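PDB 4AZJ: phosphoserine aminotransferase from Bacillus alcalophilus, which catalyses the reversible, pyridoxal-phosphate-dependent transamination of 3-phosphohydroxypyruvate to phosphoserine with glutamate as amino donor, the second step of serine biosynthesis from 3-phosphoglycerate. Local coordinates for residues F5-G10 / C333-Y338; T99-E104 / N151-T156; A271-D276 / A345-R350. All blocks are in the same frame, centred on the assembly; numbering follows the deposited sequence.

Interaction 1: residues F5-G10 / C333-Y338; sequences FNFNAG and CRASIY. With SEP (phosphoserine), chain C.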
loop_
_atom_site.group_PDB
_atom_site.type_symbol
_atom_site.label_atom_id
_atom_site.label_comp_id
_atom_site.label_asym_id
_atom_site.label_seq_id
_atom_site.Cartn_x
_atom_site.Cartn_y
_atom_site.Cartn_z
ATOM N N PHE A 5 11.701 -11.337 21.720
ATOM C CA PHE A 5 11.079 -12.517 21.175
ATOM C C PHE A 5 9.827 -12.007 20.459
ATOM O O PHE A 5 8.838 -11.622 21.110
ATOM C CB PHE A 5 10.752 -13.544 22.270
ATOM C CG PHE A 5 11.886 -13.792 23.212
ATOM C CD1 PHE A 5 13.014 -14.482 22.809
ATOM C CD2 PHE A 5 11.831 -13.289 24.483
ATOM C CE1 PHE A 5 14.065 -14.657 23.697
ATOM C CE2 PHE A 5 12.889 -13.490 25.390
ATOM C CZ PHE A 5 13.994 -14.174 24.965
ATOM N N ASN A 6 9.904 -11.931 19.140
ATOM C CA ASN A 6 8.882 -11.234 18.362
ATOM C C ASN A 6 7.831 -12.209 17.839
ATOM O O ASN A 6 7.993 -12.851 16.802
ATOM C CB ASN A 6 9.515 -10.476 17.209
ATOM C CG ASN A 6 8.528 -9.586 16.512
ATOM O OD1 ASN A 6 7.325 -9.669 16.777
ATOM N ND2 ASN A 6 9.011 -8.748 15.598
ATOM N N PHE A 7 6.730 -12.301 18.583
ATOM C CA PHE A 7 5.601 -13.145 18.226
ATOM C C PHE A 7 4.452 -12.324 17.645
ATOM O O PHE A 7 3.301 -12.756 17.676
ATOM C CB PHE A 7 5.120 -13.875 19.496
ATOM C CG PHE A 7 6.063 -14.982 19.938
ATOM C CD1 PHE A 7 6.033 -16.188 19.302
ATOM C CD2 PHE A 7 6.987 -14.799 20.945
ATOM C CE1 PHE A 7 6.865 -17.212 19.661
ATOM C CE2 PHE A 7 7.834 -15.861 21.295
ATOM C CZ PHE A 7 7.772 -17.032 20.655
ATOM N N ASN A 8 4.782 -11.180 17.061
ATOM C CA ASN A 8 3.766 -10.327 16.442
ATOM C C ASN A 8 3.045 -11.060 15.323
ATOM O O ASN A 8 3.635 -11.806 14.565
ATOM C CB ASN A 8 4.373 -9.045 15.893
ATOM C CG ASN A 8 4.541 -7.960 16.926
ATOM O OD1 ASN A 8 3.836 -7.923 17.932
ATOM N ND2 ASN A 8 5.470 -7.035 16.674
ATOM N N ALA A 9 1.737 -10.802 15.227
ATOM C CA ALA A 9 0.834 -11.503 14.330
ATOM C C ALA A 9 0.772 -10.931 12.914
ATOM O O ALA A 9 0.108 -11.505 12.083
ATOM C CB ALA A 9 -0.553 -11.518 14.914
ATOM N N GLY A 10 1.439 -9.809 12.692
ATOM C CA GLY A 10 1.442 -9.161 11.383
ATOM C C GLY A 10 1.116 -7.694 11.503
ATOM O O GLY A 10 0.081 -7.350 12.044
ATOM N N CYS A 333 -4.027 -15.787 24.565
ATOM C CA CYS A 333 -2.655 -15.657 24.090
ATOM C C CYS A 333 -2.570 -16.197 22.673
ATOM O O CYS A 333 -3.310 -17.104 22.259
ATOM C CB CYS A 333 -1.702 -16.470 24.956
ATOM S SG CYS A 333 -1.829 -16.051 26.728
ATOM N N ARG A 334 -1.658 -15.633 21.906
ATOM C CA ARG A 334 -1.384 -16.132 20.578
ATOM C C ARG A 334 0.089 -15.950 20.312
ATOM O O ARG A 334 0.602 -14.830 20.276
ATOM C CB ARG A 334 -2.240 -15.377 19.544
ATOM C CG ARG A 334 -1.959 -15.785 18.109
ATOM C CD ARG A 334 -2.908 -15.151 17.082
ATOM N NE ARG A 334 -2.897 -13.705 17.133
ATOM C CZ ARG A 334 -3.533 -12.922 16.259
ATOM N NH1 ARG A 334 -4.193 -13.479 15.250
ATOM N NH2 ARG A 334 -3.508 -11.610 16.426
ATOM N N ALA A 335 0.769 -17.072 20.133
ATOM C CA ALA A 335 2.154 -17.051 19.691
ATOM C C ALA A 335 2.212 -17.233 18.178
ATOM O O ALA A 335 2.009 -18.333 17.672
ATOM C CB ALA A 335 2.972 -18.165 20.399
ATOM N N SER A 336 2.488 -16.141 17.464
ATOM C CA SER A 336 2.624 -16.216 16.027
ATOM C C SER A 336 4.061 -16.569 15.685
ATOM O O SER A 336 4.999 -15.901 16.143
ATOM C CB SER A 336 2.198 -14.897 15.381
ATOM O OG SER A 336 0.832 -14.612 15.670
ATOM N N ILE A 337 4.193 -17.632 14.911
ATOM C CA ILE A 337 5.455 -18.284 14.667
ATOM C C ILE A 337 5.680 -18.497 13.159
ATOM O O ILE A 337 6.030 -19.580 12.661
ATOM C CB ILE A 337 5.558 -19.610 15.459
ATOM C CG1 ILE A 337 4.324 -20.492 15.285
ATOM C CG2 ILE A 337 5.737 -19.300 16.953
ATOM C CD1 ILE A 337 4.551 -21.914 15.820
ATOM N N TYR A 338 5.506 -17.399 12.445
ATOM C CA TYR A 338 5.762 -17.349 11.021
ATOM C C TYR A 338 7.209 -17.723 10.680
ATOM O O TYR A 338 8.051 -17.849 11.569
ATOM C CB TYR A 338 5.442 -15.945 10.531
ATOM C CG TYR A 338 4.048 -15.477 10.842
ATOM C CD1 TYR A 338 2.941 -16.234 10.485
ATOM C CD2 TYR A 338 3.832 -14.300 11.504
ATOM C CE1 TYR A 338 1.655 -15.809 10.807
ATOM C CE2 TYR A 338 2.551 -13.858 11.812
ATOM C CZ TYR A 338 1.479 -14.613 11.458
ATOM O OH TYR A 338 0.203 -14.184 11.755
HETATM N N SEP C . -4.621 -10.688 10.515
HETATM C CA SEP C . -4.003 -10.044 11.646
HETATM C CB SEP C . -4.306 -8.553 11.795
HETATM O OG SEP C . -5.594 -8.345 12.369
HETATM C C SEP C . -4.301 -10.795 12.924
HETATM O O SEP C . -3.807 -10.319 13.965
HETATM O OXT SEP C . -4.987 -11.842 12.877
HETATM P P SEP C . -6.040 -6.929 12.902
HETATM O O1P SEP C . -5.204 -6.590 14.119
HETATM O O2P SEP C . -5.762 -5.915 11.796
HETATM O O3P SEP C . -7.498 -7.132 13.234
HETATM O O HOH W 1 0.656 -13.208 18.055
#

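Interaction 2: residues T99-E104 / N151-T156; sequences TGSWSE and NTIYGT. With PLP (pyridoxal-5'-phosphate), chain D; SEP (phosphoserine), chain C.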
loop_
_atom_site.group_PDB
_atom_site.type_symbol
_atom_site.label_atom_id
_atom_site.label_comp_id
_atom_site.label_asym_id
_atom_site.label_seq_id
_atom_site.Cartn_x
_atom_site.Cartn_y
_atom_site.Cartn_z
ATOM N N THR A 99 -14.108 -20.892 8.792
ATOM C CA THR A 99 -13.242 -21.533 9.778
ATOM C C THR A 99 -12.656 -20.508 10.747
ATOM O O THR A 99 -11.794 -20.839 11.564
ATOM C CB THR A 99 -12.148 -22.379 9.112
ATOM O OG1 THR A 99 -11.502 -21.647 8.048
ATOM C CG2 THR A 99 -12.735 -23.668 8.538
ATOM N N GLY A 100 -13.127 -19.274 10.710
ATOM C CA GLY A 100 -12.716 -18.281 11.670
ATOM C C GLY A 100 -13.248 -16.899 11.371
ATOM O O GLY A 100 -14.119 -16.720 10.517
ATOM N N SER A 101 -12.712 -15.901 12.065
ATOM C CA SER A 101 -13.100 -14.519 11.920
ATOM C C SER A 101 -12.740 -13.969 10.536
ATOM O O SER A 101 -13.536 -13.252 9.919
ATOM C CB SER A 101 -12.411 -13.677 13.022
ATOM O OG SER A 101 -12.717 -12.324 12.901
ATOM N N TRP A 102 -11.558 -14.294 10.037
ATOM C CA TRP A 102 -11.179 -13.841 8.696
ATOM C C TRP A 102 -12.088 -14.438 7.637
ATOM O O TRP A 102 -12.420 -13.738 6.669
ATOM C CB TRP A 102 -9.681 -14.084 8.426
ATOM C CG TRP A 102 -8.851 -13.188 9.343
ATOM C CD1 TRP A 102 -7.984 -13.572 10.308
ATOM C CD2 TRP A 102 -8.899 -11.756 9.394
ATOM N NE1 TRP A 102 -7.492 -12.473 10.960
ATOM C CE2 TRP A 102 -8.030 -11.337 10.409
ATOM C CE3 TRP A 102 -9.576 -10.791 8.645
ATOM C CZ2 TRP A 102 -7.835 -9.985 10.712
ATOM C CZ3 TRP A 102 -9.383 -9.462 8.935
ATOM C CH2 TRP A 102 -8.524 -9.061 9.976
ATOM N N SER A 103 -12.536 -15.683 7.812
ATOM C CA SER A 103 -13.510 -16.262 6.863
ATOM C C SER A 103 -14.783 -15.435 6.888
ATOM O O SER A 103 -15.356 -15.136 5.835
ATOM C CB SER A 103 -13.888 -17.692 7.225
ATOM O OG SER A 103 -12.780 -18.543 7.320
ATOM N N GLU A 104 -15.258 -15.076 8.079
ATOM C CA GLU A 104 -16.462 -14.263 8.217
ATOM C C GLU A 104 -16.334 -12.914 7.534
ATOM O O GLU A 104 -17.276 -12.420 6.917
ATOM C CB GLU A 104 -16.856 -14.073 9.685
ATOM C CG GLU A 104 -17.274 -15.364 10.353
ATOM C CD GLU A 104 -17.605 -15.179 11.821
ATOM O OE1 GLU A 104 -17.245 -14.118 12.390
ATOM O OE2 GLU A 104 -18.186 -16.125 12.410
ATOM N N ASN A 151 -6.389 -19.835 9.924
ATOM C CA ASN A 151 -7.324 -18.975 10.611
ATOM C C ASN A 151 -6.591 -18.295 11.748
ATOM O O ASN A 151 -6.506 -18.802 12.860
ATOM C CB ASN A 151 -8.530 -19.799 11.082
ATOM C CG ASN A 151 -9.176 -20.513 9.942
ATOM O OD1 ASN A 151 -9.857 -19.875 9.126
ATOM N ND2 ASN A 151 -8.892 -21.797 9.791
ATOM N N THR A 152 -6.042 -17.140 11.429
ATOM C CA THR A 152 -5.012 -16.492 12.229
ATOM C C THR A 152 -5.421 -16.201 13.663
ATOM O O THR A 152 -4.599 -16.280 14.572
ATOM C CB THR A 152 -4.636 -15.166 11.537
ATOM O OG1 THR A 152 -4.701 -15.350 10.122
ATOM C CG2 THR A 152 -3.231 -14.668 11.956
ATOM N N ILE A 153 -6.662 -15.788 13.847
ATOM C CA ILE A 153 -7.182 -15.438 15.151
ATOM C C ILE A 153 -7.468 -16.644 16.041
ATOM O O ILE A 153 -7.221 -16.560 17.260
ATOM C CB ILE A 153 -8.422 -14.546 14.988
ATOM C CG1 ILE A 153 -7.962 -13.169 14.512
ATOM C CG2 ILE A 153 -9.184 -14.390 16.321
ATOM C CD1 ILE A 153 -9.090 -12.230 14.047
ATOM N N TYR A 154 -7.918 -17.740 15.435
ATOM C CA TYR A 154 -8.276 -18.951 16.173
ATOM C C TYR A 154 -7.189 -19.996 16.217
ATOM O O TYR A 154 -7.254 -20.909 17.072
ATOM C CB TYR A 154 -9.598 -19.512 15.647
ATOM C CG TYR A 154 -10.757 -18.638 16.034
ATOM C CD1 TYR A 154 -11.240 -18.624 17.335
ATOM C CD2 TYR A 154 -11.346 -17.780 15.124
ATOM C CE1 TYR A 154 -12.283 -17.802 17.712
ATOM C CE2 TYR A 154 -12.394 -16.955 15.491
ATOM C CZ TYR A 154 -12.869 -16.973 16.793
ATOM O OH TYR A 154 -13.903 -16.142 17.203
ATOM N N GLY A 155 -6.151 -19.883 15.408
ATOM C CA GLY A 155 -5.054 -20.823 15.483
ATOM C C GLY A 155 -5.333 -22.199 14.932
ATOM O O GLY A 155 -4.770 -23.195 15.382
ATOM N N THR A 156 -6.185 -22.273 13.909
ATOM C CA THR A 156 -6.437 -23.514 13.198
ATOM C C THR A 156 -5.984 -23.392 11.747
ATOM O O THR A 156 -5.846 -22.281 11.233
ATOM C CB THR A 156 -7.903 -23.878 13.193
ATOM O OG1 THR A 156 -8.665 -22.863 12.531
ATOM C CG2 THR A 156 -8.438 -24.029 14.577
HETATM N N1 PLP D . -6.820 -12.569 6.393
HETATM C C2 PLP D . -6.071 -13.190 7.312
HETATM C C2A PLP D . -6.031 -14.686 7.313
HETATM C C3 PLP D . -5.369 -12.388 8.288
HETATM O O3 PLP D . -4.631 -13.009 9.202
HETATM C C4 PLP D . -5.429 -10.936 8.238
HETATM C C4A PLP D . -4.784 -10.109 9.288
HETATM C C5 PLP D . -6.203 -10.383 7.229
HETATM C C6 PLP D . -6.869 -11.218 6.344
HETATM C C5A PLP D . -6.352 -8.883 7.058
HETATM O O4P PLP D . -5.165 -8.401 6.374
HETATM P P PLP D . -4.980 -6.817 6.055
HETATM O O1P PLP D . -3.710 -6.784 5.273
HETATM O O2P PLP D . -4.903 -6.176 7.395
HETATM O O3P PLP D . -6.218 -6.370 5.282
HETATM N N SEP C . -4.621 -10.688 10.515
HETATM C CA SEP C . -4.003 -10.044 11.646
HETATM C CB SEP C . -4.306 -8.553 11.795
HETATM O OG SEP C . -5.594 -8.345 12.369
HETATM C C SEP C . -4.301 -10.795 12.924
HETATM O O SEP C . -3.807 -10.319 13.965
HETATM O OXT SEP C . -4.987 -11.842 12.877
HETATM P P SEP C . -6.040 -6.929 12.902
HETATM O O1P SEP C . -5.204 -6.590 14.119
HETATM O O2P SEP C . -5.762 -5.915 11.796
HETATM O O3P SEP C . -7.498 -7.132 13.234
HETATM O O HOH W 2 -11.279 -23.116 12.846
HETATM O O HOH W 3 -10.725 -17.223 9.405
#

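Interaction 3: residues A271-D276 / A345-R350; sequences AKIIYD and ACIALR. With NA (sodium ion), chain G.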
loop_
_atom_site.group_PDB
_atom_site.type_symbol
_atom_site.label_atom_id
_atom_site.label_comp_id
_atom_site.label_asym_id
_atom_site.label_seq_id
_atom_site.Cartn_x
_atom_site.Cartn_y
_atom_site.Cartn_z
ATOM N N ALA A 271 6.647 -25.247 16.108
ATOM C CA ALA A 271 5.305 -25.428 16.602
ATOM C C ALA A 271 5.277 -26.529 17.652
ATOM O O ALA A 271 4.588 -26.403 18.670
ATOM C CB ALA A 271 4.355 -25.737 15.466
ATOM N N LYS A 272 6.035 -27.588 17.397
ATOM C CA LYS A 272 6.058 -28.722 18.328
ATOM C C LYS A 272 6.553 -28.310 19.709
ATOM O O LYS A 272 6.032 -28.768 20.731
ATOM C CB LYS A 272 6.908 -29.854 17.757
ATOM C CG LYS A 272 7.082 -31.059 18.693
ATOM C CD LYS A 272 7.783 -32.198 17.947
ATOM C CE LYS A 272 8.267 -33.277 18.930
ATOM N NZ LYS A 272 7.128 -33.800 19.723
ATOM N N ILE A 273 7.542 -27.421 19.764
ATOM C CA ILE A 273 8.049 -26.954 21.040
ATOM C C ILE A 273 6.924 -26.374 21.855
ATOM O O ILE A 273 6.794 -26.661 23.056
ATOM C CB ILE A 273 9.173 -25.929 20.862
ATOM C CG1 ILE A 273 10.415 -26.650 20.331
ATOM C CG2 ILE A 273 9.471 -25.210 22.160
ATOM C CD1 ILE A 273 11.493 -25.720 19.845
ATOM N N ILE A 274 6.068 -25.578 21.217
ATOM C CA ILE A 274 5.040 -24.875 21.957
ATOM C C ILE A 274 3.879 -25.806 22.273
ATOM O O ILE A 274 3.399 -25.828 23.417
ATOM C CB ILE A 274 4.564 -23.601 21.231
ATOM C CG1 ILE A 274 5.777 -22.721 20.932
ATOM C CG2 ILE A 274 3.571 -22.852 22.097
ATOM C CD1 ILE A 274 5.456 -21.557 19.993
ATOM N N TYR A 275 3.435 -26.574 21.290
ATOM C CA TYR A 275 2.301 -27.481 21.530
ATOM C C TYR A 275 2.645 -28.537 22.582
ATOM O O TYR A 275 1.770 -28.877 23.375
ATOM C CB TYR A 275 1.800 -28.143 20.250
ATOM C CG TYR A 275 0.996 -27.217 19.351
ATOM C CD1 TYR A 275 -0.132 -26.587 19.832
ATOM C CD2 TYR A 275 1.390 -26.977 18.022
ATOM C CE1 TYR A 275 -0.889 -25.734 19.039
ATOM C CE2 TYR A 275 0.625 -26.120 17.204
ATOM C CZ TYR A 275 -0.492 -25.514 17.737
ATOM O OH TYR A 275 -1.238 -24.677 16.918
ATOM N N ASP A 276 3.864 -29.063 22.573
ATOM C CA ASP A 276 4.237 -30.029 23.618
ATOM C C ASP A 276 4.187 -29.367 24.992
ATOM O O ASP A 276 3.755 -29.982 25.978
ATOM C CB ASP A 276 5.635 -30.613 23.390
ATOM C CG ASP A 276 5.692 -31.634 22.271
ATOM O OD1 ASP A 276 4.658 -32.041 21.739
ATOM O OD2 ASP A 276 6.821 -32.059 21.921
ATOM N N ALA A 345 13.296 -18.299 19.907
ATOM C CA ALA A 345 12.218 -17.556 20.542
ATOM C C ALA A 345 11.159 -18.531 21.102
ATOM O O ALA A 345 10.598 -18.289 22.180
ATOM C CB ALA A 345 11.557 -16.590 19.552
ATOM N N CYS A 346 10.909 -19.611 20.354
ATOM C CA CYS A 346 9.985 -20.667 20.808
ATOM C C CYS A 346 10.542 -21.363 22.061
ATOM O O CYS A 346 9.782 -21.634 23.011
ATOM C CB CYS A 346 9.690 -21.644 19.704
ATOM S SG CYS A 346 8.892 -20.822 18.267
ATOM N N ILE A 347 11.856 -21.623 22.076
ATOM C CA ILE A 347 12.510 -22.174 23.259
ATOM C C ILE A 347 12.312 -21.246 24.442
ATOM O O ILE A 347 11.987 -21.688 25.539
ATOM C CB ILE A 347 13.997 -22.452 22.953
ATOM C CG1 ILE A 347 14.089 -23.599 21.973
ATOM C CG2 ILE A 347 14.779 -22.747 24.214
ATOM C CD1 ILE A 347 15.465 -23.817 21.411
ATOM N N ALA A 348 12.491 -19.940 24.251
ATOM C CA ALA A 348 12.304 -18.973 25.311
ATOM C C ALA A 348 10.847 -18.957 25.801
ATOM O O ALA A 348 10.591 -18.841 26.982
ATOM C CB ALA A 348 12.746 -17.566 24.877
ATOM N N LEU A 349 9.916 -19.041 24.858
ATOM C CA LEU A 349 8.507 -19.101 25.251
ATOM C C LEU A 349 8.217 -20.335 26.099
ATOM O O LEU A 349 7.528 -20.242 27.101
ATOM C CB LEU A 349 7.617 -19.044 24.011
ATOM C CG LEU A 349 6.113 -19.164 24.312
ATOM C CD1 LEU A 349 5.621 -18.044 25.170
ATOM C CD2 LEU A 349 5.334 -19.189 23.018
ATOM N N ARG A 350 8.746 -21.475 25.692
ATOM C CA ARG A 350 8.625 -22.685 26.539
ATOM C C ARG A 350 9.154 -22.426 27.943
ATOM O O ARG A 350 8.503 -22.754 28.940
ATOM C CB ARG A 350 9.320 -23.863 25.884
ATOM C CG ARG A 350 9.469 -25.055 26.806
ATOM C CD ARG A 350 9.928 -26.263 26.066
ATOM N NE ARG A 350 10.276 -27.346 26.976
ATOM C CZ ARG A 350 9.428 -28.255 27.459
ATOM N NH1 ARG A 350 8.141 -28.252 27.118
ATOM N NH2 ARG A 350 9.890 -29.185 28.295
HETATM NA NA NA G . 2.126 -31.701 21.108
HETATM O O HOH W 4 2.761 -31.342 18.405
#

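Interaction 1: residues F5-G10 / C333-Y338
A9 and Y338 meet through one short bond, the Y338 hydroxyl giving its proton to A9 O at 2.7 Å (OH to O). The donor stands above the carbonyl plane, 37° out of it, while A9 O lies near the ring plane at the phenol edge. N298 ND2 also bonds Y338 OH, which thus has two hydrogen-bond partners. F7 O is gripped more loosely by the protein: S336 N reaches it at 3.5 Å, a weak bond. A water lies 2.7 Å from F7 O, with R334 O and S336 OG as its other neighbours here and more acceptors in reach than it has protons; S336 OG has N298 as a further partner. S336 O is buried with no hydrogen-bond partner; F7 CA makes a CA-H...O contact to it at 3.5 Å, and F7 CD1 also lies against it. Beside these polar contacts the F7 ring takes I337 CG2 at its edge, 3.6 Å from CE1. In the loop itself N6 OD1 accepts from N8 N, closing an Asx turn, and the N8 amide reaches across to E38 of the second subunit. The R334 chain leaves with CG opposite the backbone N (chi1 177°) and bends at chi3, which brings A9 CB over one face of the guanidinium, 3.3 Å from NH2. NH1 donates to phosphoserine OXT at 3.0 Å and NH2 to its O at 2.8 Å. Such a two-pronged arginine–carboxylate pair is characteristic of the substrate-binding site of fold-type I aminotransferases, here roofed by the N-terminal loop.

Interaction 2: residues T99-E104 / N151-T156
With OG1 set between its backbone N and carbonyl carbon (chi1 47°), T99 meets the amide of N151, whose CG stands anti to the carbonyl carbon (chi1 -56°); the two side chains cross at about a right angle. T99 OG1 donates to N151 OD1 at 2.6 Å, tilted from the carbonyl plane. OD1 takes a second proton from a water that in turn accepts from S103 N, linking the amide to the first turn of helix 101-113. The other end of the amide, ND2, bonds T156 OG1 at 2.9 Å and so fixes the rotation of the group. T99 N donates almost straight to S103 OG, whose further partner is T148. G100, the N-cap residue, lies against Y154: its CA is 3.7 Å from Y154 CD2, and a side chain here would run into N151 CB and the tyrosine ring. This helix start carries W102, and the loop carries T152, two cofactor-binding residues of this class-V (fold-type I) aminotransferase. The indole lies with one face over the pyridoxal ring, PLP C4 standing 3.4 Å above the plane and over its centre. At the indole edge NE1 donates to phosphoserine OXT at 3.2 Å, and I153 CD1 packs 3.5 Å from the same NE1, approaching obliquely. From the loop T152 OG1 makes a very short bond to PLP O3, 2.5 Å, either atom possibly the donor, and also bonds S175 OG.

Interaction 3: residues A271-D276 / A345-R350
Helices 271-276 and 345-350 run side by side in the same direction, their segment axes 8° apart and 9.0 Å from each other at closest approach. The pairing is apolar and rests on two neighbouring isoleucines of the first helix. I273 points at the second helix and uses both its branches: CG2, anti to the backbone N, lies 3.7 Å from C346 O and against R350 CB, while CD1, at the end of the other branch, meets I347 CG1 at 4.0 Å. The extended R350 side chain crosses I273 at about a right angle, its aliphatic part flanking the isoleucine while NH1 bonds T277 OG1 just beyond the first segment. I274 starts off to the side, but its extended CG1 branch (chi2 170°) carries CD1 inward between two partners, C346 SG at 3.9 Å and L349 CD2 at 3.8 Å; the leucine crosses it at about a right angle. Replacing I274 by alanine removes the branch that touches the cysteine sulfur and leucine methyl, and would probably open a gap between the two helices beside strand 298-302. The K272–D276 pair and the sodium ion make no contact with 345-350. K272 NZ forms a salt bridge with D276 OD2, 2.8 Å, on the syn lone pair of that oxygen, whereas D276 OD1 binds a sodium ion at 2.6 Å, with a water and D279 as further ligands. The two helices are parts of 259-279 and 343-359. I274 and Y275 rest on V299 of strand 298-302, A271 and C346 touch I337, and on helix 343-359 A348 and L349 reach F321 of strand 321-322 while A345 and A348 pack on F5 of strand 5-6.

Interactions 1 and 2 close on the same ligand from different sides: R334 and W102 both bond the phosphoserine carboxylate, and R334 NH1 also lies 2.9 Å from T152 O, a probable hydrogen bond joining the two contacts directly. Y338 OH packs 3.5 Å from T152 CG2. H327 and R328, with H41 and R42 of the second subunit, also bond the phosphoserine. Interaction 3 adjoins interaction 1, their centres about 12 Å apart: A335 CB meets L349 CD2 at 3.7 Å, and F5 CE1 meets A348 CB at 3.4 Å. Interaction 3 is about 22 Å, centre to centre, from interaction 2 and lies away from the active site.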